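GH3 beta-N-acetylglucosaminidase (PDB 6K5J) hydrolyses terminal beta-linked N-acetylglucosamine residues from sugar chains as a glycoside hydrolase of family 3. Local coordinates at residues Pro144-Pro147 / Val148-Val151; Phe216-Ala219 / Ile220-Val224. All coordinates share one frame; numbering follows the deposited sequence.

Interaction 1 of 2, residues Pro144-Pro147 / Val148-Val151; sequences PGNP and VIGV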
ATOM      1  N   PRO A 144     -10.487   5.245  13.162  1.00 21.53           N
ATOM      2  CA  PRO A 144      -9.155   5.859  13.320  1.00 16.69           C
ATOM      3  C   PRO A 144      -8.150   4.939  13.989  1.00 20.56           C
ATOM      4  O   PRO A 144      -6.940   5.126  13.794  1.00 20.62           O
ATOM      5  CB  PRO A 144      -9.434   7.118  14.161  1.00 18.03           C
ATOM      6  CG  PRO A 144     -10.731   6.823  14.887  1.00 19.53           C
ATOM      7  CD  PRO A 144     -11.524   5.913  13.972  1.00 19.38           C
ATOM      8  N   GLY A 145      -8.613   3.931  14.734  1.00 21.21           N
ATOM      9  CA  GLY A 145      -7.771   2.909  15.331  1.00 22.26           C
ATOM     10  C   GLY A 145      -7.263   1.833  14.394  1.00 23.68           C
ATOM     11  O   GLY A 145      -6.482   0.985  14.831  1.00 21.39           O
ATOM     12  N   ASN A 146      -7.663   1.836  13.125  1.00 21.47           N
ATOM     13  CA  ASN A 146      -7.271   0.763  12.213  1.00 18.68           C
ATOM     14  C   ASN A 146      -5.746   0.645  12.159  1.00 20.71           C
ATOM     15  O   ASN A 146      -5.067   1.608  11.767  1.00 20.99           O
ATOM     16  CB  ASN A 146      -7.834   1.006  10.816  1.00 19.97           C
ATOM     17  CG  ASN A 146      -7.651  -0.201   9.896  1.00 21.48           C
ATOM     18  OD1 ASN A 146      -6.581  -0.814   9.850  1.00 18.73           O
ATOM     19  ND2 ASN A 146      -8.704  -0.551   9.171  1.00 19.57           N
ATOM     20  N   PRO A 147      -5.169  -0.490  12.563  1.00 21.06           N
ATOM     21  CA  PRO A 147      -3.708  -0.588  12.661  1.00 23.35           C
ATOM     22  C   PRO A 147      -3.006  -1.008  11.381  1.00 20.98           C
ATOM     23  O   PRO A 147      -1.771  -1.035  11.367  1.00 22.02           O
ATOM     24  CB  PRO A 147      -3.522  -1.670  13.732  1.00 21.66           C
ATOM     25  CG  PRO A 147      -4.661  -2.623  13.452  1.00 25.50           C
ATOM     26  CD  PRO A 147      -5.837  -1.712  13.064  1.00 21.31           C
ATOM     27  N   VAL A 148      -3.734  -1.345  10.321  1.00 17.40           N
ATOM     28  CA  VAL A 148      -3.102  -1.856   9.113  1.00 18.29           C
ATOM     29  C   VAL A 148      -3.421  -1.029   7.868  1.00 20.16           C
ATOM     30  O   VAL A 148      -2.613  -1.027   6.921  1.00 18.69           O
ATOM     31  CB  VAL A 148      -3.469  -3.343   8.888  1.00 24.74           C
ATOM     32  CG1 VAL A 148      -4.955  -3.511   8.700  1.00 21.62           C
ATOM     33  CG2 VAL A 148      -2.690  -3.941   7.702  1.00 23.13           C
ATOM     34  N   ILE A 149      -4.530  -0.292   7.835  1.00 19.35           N
ATOM     35  CA  ILE A 149      -4.863   0.521   6.665  1.00 19.48           C
ATOM     36  C   ILE A 149      -4.351   1.946   6.880  1.00 17.99           C
ATOM     37  O   ILE A 149      -3.282   2.304   6.374  1.00 17.76           O
ATOM     38  CB  ILE A 149      -6.376   0.466   6.376  1.00 18.05           C
ATOM     39  CG1 ILE A 149      -6.828  -0.993   6.224  1.00 16.61           C
ATOM     40  CG2 ILE A 149      -6.742   1.289   5.111  1.00 19.23           C
ATOM     41  CD1 ILE A 149      -6.076  -1.804   5.125  1.00 17.69           C
ATOM     42  N   GLY A 150      -5.083   2.766   7.638  1.00 18.44           N
ATOM     43  CA  GLY A 150      -4.581   4.107   7.931  1.00 18.44           C
ATOM     44  C   GLY A 150      -4.438   4.918   6.654  1.00 18.27           C
ATOM     45  O   GLY A 150      -5.355   4.956   5.826  1.00 18.02           O
ATOM     46  N   VAL A 151      -3.259   5.523   6.439  1.00 14.62           N
ATOM     47  CA  VAL A 151      -3.070   6.396   5.269  1.00 15.46           C
ATOM     48  C   VAL A 151      -3.044   5.621   3.953  1.00 17.64           C
ATOM     49  O   VAL A 151      -2.953   6.220   2.873  1.00 18.09           O
ATOM     50  CB  VAL A 151      -1.788   7.244   5.383  1.00 17.99           C
ATOM     51  CG1 VAL A 151      -1.842   8.163   6.613  1.00 18.53           C
ATOM     52  CG2 VAL A 151      -0.542   6.352   5.401  1.00 17.95           C
TER
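Asn146 folds its side chain back over the following Pro147-Val148 peptide to make an Asx-Pro turn in the long loop that follows strand 132-133 of the TIM-barrel domain. Its OD1 takes two backbone N-H groups at once. Val148 N lies 2.9 Å from Asn146 OD1 in the carbonyl plane and defines the turn. Ile149 N, also 2.9 Å from Asn146 OD1, comes from well above that plane, off the lone pairs. The CG of Asn146 stands anti to its own N (chi1 -170°), which brings OD1 to the two N-H groups of Val148 and Ile149. Its other end is held too, because ND2 donates to the carbonyls of His187 and Gly188, so both polar atoms of this buried amide are bonded and its flip is fixed. Pro147 forms the exposed corner of the turn. Val148 is buried and touches a bound N-acetylglucosamine. With chi1 at 62°, its CG1 takes the crowded position between N and the carbonyl carbon, and reaches 3.4 Å from Asn146 OD1. Ile149 crosses the amide obliquely, its CG1 out of the amide plane and almost equally far from Asn146 ND2 (3.5 Å) and Asn146 OD1 (3.6 Å).

Interaction 2 of 2, residues Phe216-Ala219 / Ile220-Val224; sequences FREA and IARGV
The carbonyl oxygen of Glu218 is gripped twice by Arg222, four residues on, in the last turn of helix 213-222. Arg222 N makes the ordinary helical bond to Glu218 O at 3.2 Å, while Arg222 NH1 curls back to Glu218 O at 3.1 Å. These donors approach from opposite faces of the carbonyl plane, and the oxygen lies at the edge of the guanidinium, in its plane. The same NH1 also meets Glu218 OE1 at 2.5 Å in a short salt bridge, nearly along the C-O axis of the carboxylate. Both side chains run the same way from the helix. Glu218 bends at chi2 (-67°), bringing OE1 back to the arginine, whereas Arg222 is extended from CG to NE; the carboxylate and guanidinium planes are turned 58° apart. Glu218 and Arg222 also both touch Thr166 of helix 158-174.

On another side of the helix, Ile220 lays CG1 only 3.2 Å from Phe216 O, the oxygen that its own N bonds at 2.9 Å. Phe216 points its ring away from this turn and meets Phe184 edge-to-face. At the C-terminal end, Gly223 leaves helical geometry with positive phi, and its N makes a weak bond to Ala219 O. A water donates to Ala219 O at 2.8 Å and, weakly, to Gly223 O, bridging the two carbonyls at the helix end. Val224 then turns inward, with its CB 4.4 Å from Ala219 CB, leading into barrel strand 226-229. One guanidinium nitrogen thus combines a salt bridge to a carboxylate with a hydrogen bond to a main-chain carbonyl, and the positive group probably also offsets the partial negative charge of the helix's C-terminal end.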
ATOM      1  N   PHE A 216     -15.816  -0.904  -4.342  1.00 20.01           N
ATOM      2  CA  PHE A 216     -15.567  -2.094  -5.153  1.00 20.80           C
ATOM      3  C   PHE A 216     -16.595  -2.226  -6.275  1.00 19.14           C
ATOM      4  O   PHE A 216     -16.237  -2.569  -7.406  1.00 18.21           O
ATOM      5  CB  PHE A 216     -15.562  -3.346  -4.274  1.00 18.78           C
ATOM      6  CG  PHE A 216     -14.396  -3.404  -3.323  1.00 20.13           C
ATOM      7  CD1 PHE A 216     -13.133  -3.751  -3.779  1.00 17.03           C
ATOM      8  CD2 PHE A 216     -14.563  -3.101  -1.977  1.00 17.12           C
ATOM      9  CE1 PHE A 216     -12.047  -3.803  -2.904  1.00 17.58           C
ATOM     10  CE2 PHE A 216     -13.482  -3.159  -1.095  1.00 18.25           C
ATOM     11  CZ  PHE A 216     -12.229  -3.520  -1.560  1.00 14.89           C
ATOM     12  N   ARG A 217     -17.870  -1.948  -5.979  1.00 20.93           N
ATOM     13  CA  ARG A 217     -18.910  -1.967  -7.012  1.00 22.07           C
ATOM     14  C   ARG A 217     -18.585  -0.996  -8.132  1.00 20.90           C
ATOM     15  O   ARG A 217     -18.735  -1.321  -9.313  1.00 19.84           O
ATOM     16  CB  ARG A 217     -20.280  -1.607  -6.414  1.00 23.50           C
ATOM     17  CG  ARG A 217     -20.955  -2.691  -5.611  1.00 25.68           C
ATOM     18  CD  ARG A 217     -22.442  -2.347  -5.376  1.00 26.14           C
ATOM     19  NE  ARG A 217     -22.622  -0.981  -4.876  1.00 24.66           N
ATOM     20  CZ  ARG A 217     -22.837  -0.692  -3.595  1.00 24.72           C
ATOM     21  NH1 ARG A 217     -22.892  -1.670  -2.695  1.00 25.82           N
ATOM     22  NH2 ARG A 217     -22.979   0.569  -3.208  1.00 23.84           N
ATOM     23  N   GLU A 218     -18.157   0.217  -7.775  1.00 21.71           N
ATOM     24  CA  GLU A 218     -17.854   1.214  -8.791  1.00 23.16           C
ATOM     25  C   GLU A 218     -16.665   0.794  -9.641  1.00 21.61           C
ATOM     26  O   GLU A 218     -16.656   1.032 -10.852  1.00 23.66           O
ATOM     27  CB  GLU A 218     -17.591   2.574  -8.136  1.00 23.31           C
ATOM     28  CG  GLU A 218     -18.771   3.116  -7.351  1.00 30.17           C
ATOM     29  CD  GLU A 218     -19.938   3.472  -8.260  1.00 37.94           C
ATOM     30  OE1 GLU A 218     -19.690   3.721  -9.463  1.00 34.49           O
ATOM     31  OE2 GLU A 218     -21.094   3.498  -7.778  1.00 41.05           O
ATOM     32  N   ALA A 219     -15.640   0.197  -9.022  1.00 20.80           N
ATOM     33  CA  ALA A 219     -14.479  -0.282  -9.775  1.00 19.11           C
ATOM     34  C   ALA A 219     -14.864  -1.417 -10.714  1.00 18.75           C
ATOM     35  O   ALA A 219     -14.454  -1.448 -11.882  1.00 17.91           O
ATOM     36  CB  ALA A 219     -13.379  -0.746  -8.812  1.00 18.98           C
ATOM     37  N   ILE A 220     -15.645  -2.368 -10.209  1.00 17.77           N
ATOM     38  CA  ILE A 220     -16.084  -3.499 -11.024  1.00 20.37           C
ATOM     39  C   ILE A 220     -16.906  -3.013 -12.208  1.00 22.96           C
ATOM     40  O   ILE A 220     -16.706  -3.462 -13.348  1.00 19.86           O
ATOM     41  CB  ILE A 220     -16.869  -4.494 -10.148  1.00 20.89           C
ATOM     42  CG1 ILE A 220     -15.920  -5.197  -9.176  1.00 21.44           C
ATOM     43  CG2 ILE A 220     -17.610  -5.532 -11.004  1.00 23.67           C
ATOM     44  CD1 ILE A 220     -16.627  -5.860  -7.995  1.00 20.93           C
ATOM     45  N   ALA A 221     -17.816  -2.059 -11.963  1.00 21.67           N
ATOM     46  CA  ALA A 221     -18.648  -1.524 -13.042  1.00 25.38           C
ATOM     47  C   ALA A 221     -17.805  -0.913 -14.157  1.00 28.65           C
ATOM     48  O   ALA A 221     -18.135  -1.053 -15.342  1.00 25.80           O
ATOM     49  CB  ALA A 221     -19.627  -0.484 -12.486  1.00 26.34           C
ATOM     50  N   ARG A 222     -16.715  -0.230 -13.807  1.00 22.21           N
ATOM     51  CA  ARG A 222     -15.912   0.450 -14.813  1.00 23.36           C
ATOM     52  C   ARG A 222     -14.863  -0.446 -15.452  1.00 25.68           C
ATOM     53  O   ARG A 222     -14.291  -0.064 -16.478  1.00 27.45           O
ATOM     54  CB  ARG A 222     -15.242   1.688 -14.211  1.00 25.15           C
ATOM     55  CG  ARG A 222     -16.225   2.829 -14.001  1.00 28.32           C
ATOM     56  CD  ARG A 222     -15.727   3.822 -12.968  1.00 34.01           C
ATOM     57  NE  ARG A 222     -16.686   4.910 -12.771  1.00 37.50           N
ATOM     58  CZ  ARG A 222     -17.802   4.812 -12.051  1.00 39.95           C
ATOM     59  NH1 ARG A 222     -18.110   3.674 -11.439  1.00 36.73           N
ATOM     60  NH2 ARG A 222     -18.612   5.859 -11.935  1.00 46.03           N
ATOM     61  N   GLY A 223     -14.604  -1.618 -14.886  1.00 20.26           N
ATOM     62  CA  GLY A 223     -13.624  -2.519 -15.453  1.00 22.07           C
ATOM     63  C   GLY A 223     -12.338  -2.541 -14.656  1.00 22.29           C
ATOM     64  O   GLY A 223     -11.532  -1.611 -14.763  1.00 22.82           O
ATOM     65  N   VAL A 224     -12.137  -3.574 -13.835  1.00 20.95           N
ATOM     66  CA  VAL A 224     -10.913  -3.708 -13.047  1.00 20.11           C
ATOM     67  C   VAL A 224     -10.331  -5.101 -13.274  1.00 17.48           C
ATOM     68  O   VAL A 224     -11.056  -6.103 -13.275  1.00 20.51           O
ATOM     69  CB  VAL A 224     -11.155  -3.435 -11.545  1.00 18.09           C
ATOM     70  CG1 VAL A 224     -12.156  -4.430 -10.952  1.00 21.13           C
ATOM     71  CG2 VAL A 224      -9.819  -3.443 -10.768  1.00 18.14           C
TER
HETATM   72  O   HOH W   1     -12.353   0.301 -12.633  1.00 24.13           O

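Both contacts belong to the barrel domain, but they do different work in it: interaction 1 shapes a loop beside the bound sugar, whereas interaction 2 finishes a helix that joins the parallel neighbours 178-184 and 226-229 in a beta-alpha-beta crossover. Their centres are 24 Å apart, and their nearest atoms about 9 Å, without touching. The side chain of Val148 comes within about 4 Å of the bound N-acetylglucosamine, against about 11 Å for that of Phe216. Strand 178-184 and the loop after it connect the two indirectly: Phe216 and Val224 rest on Val181, while His187 and Gly188, a few residues further along, accept bonds from Asn146.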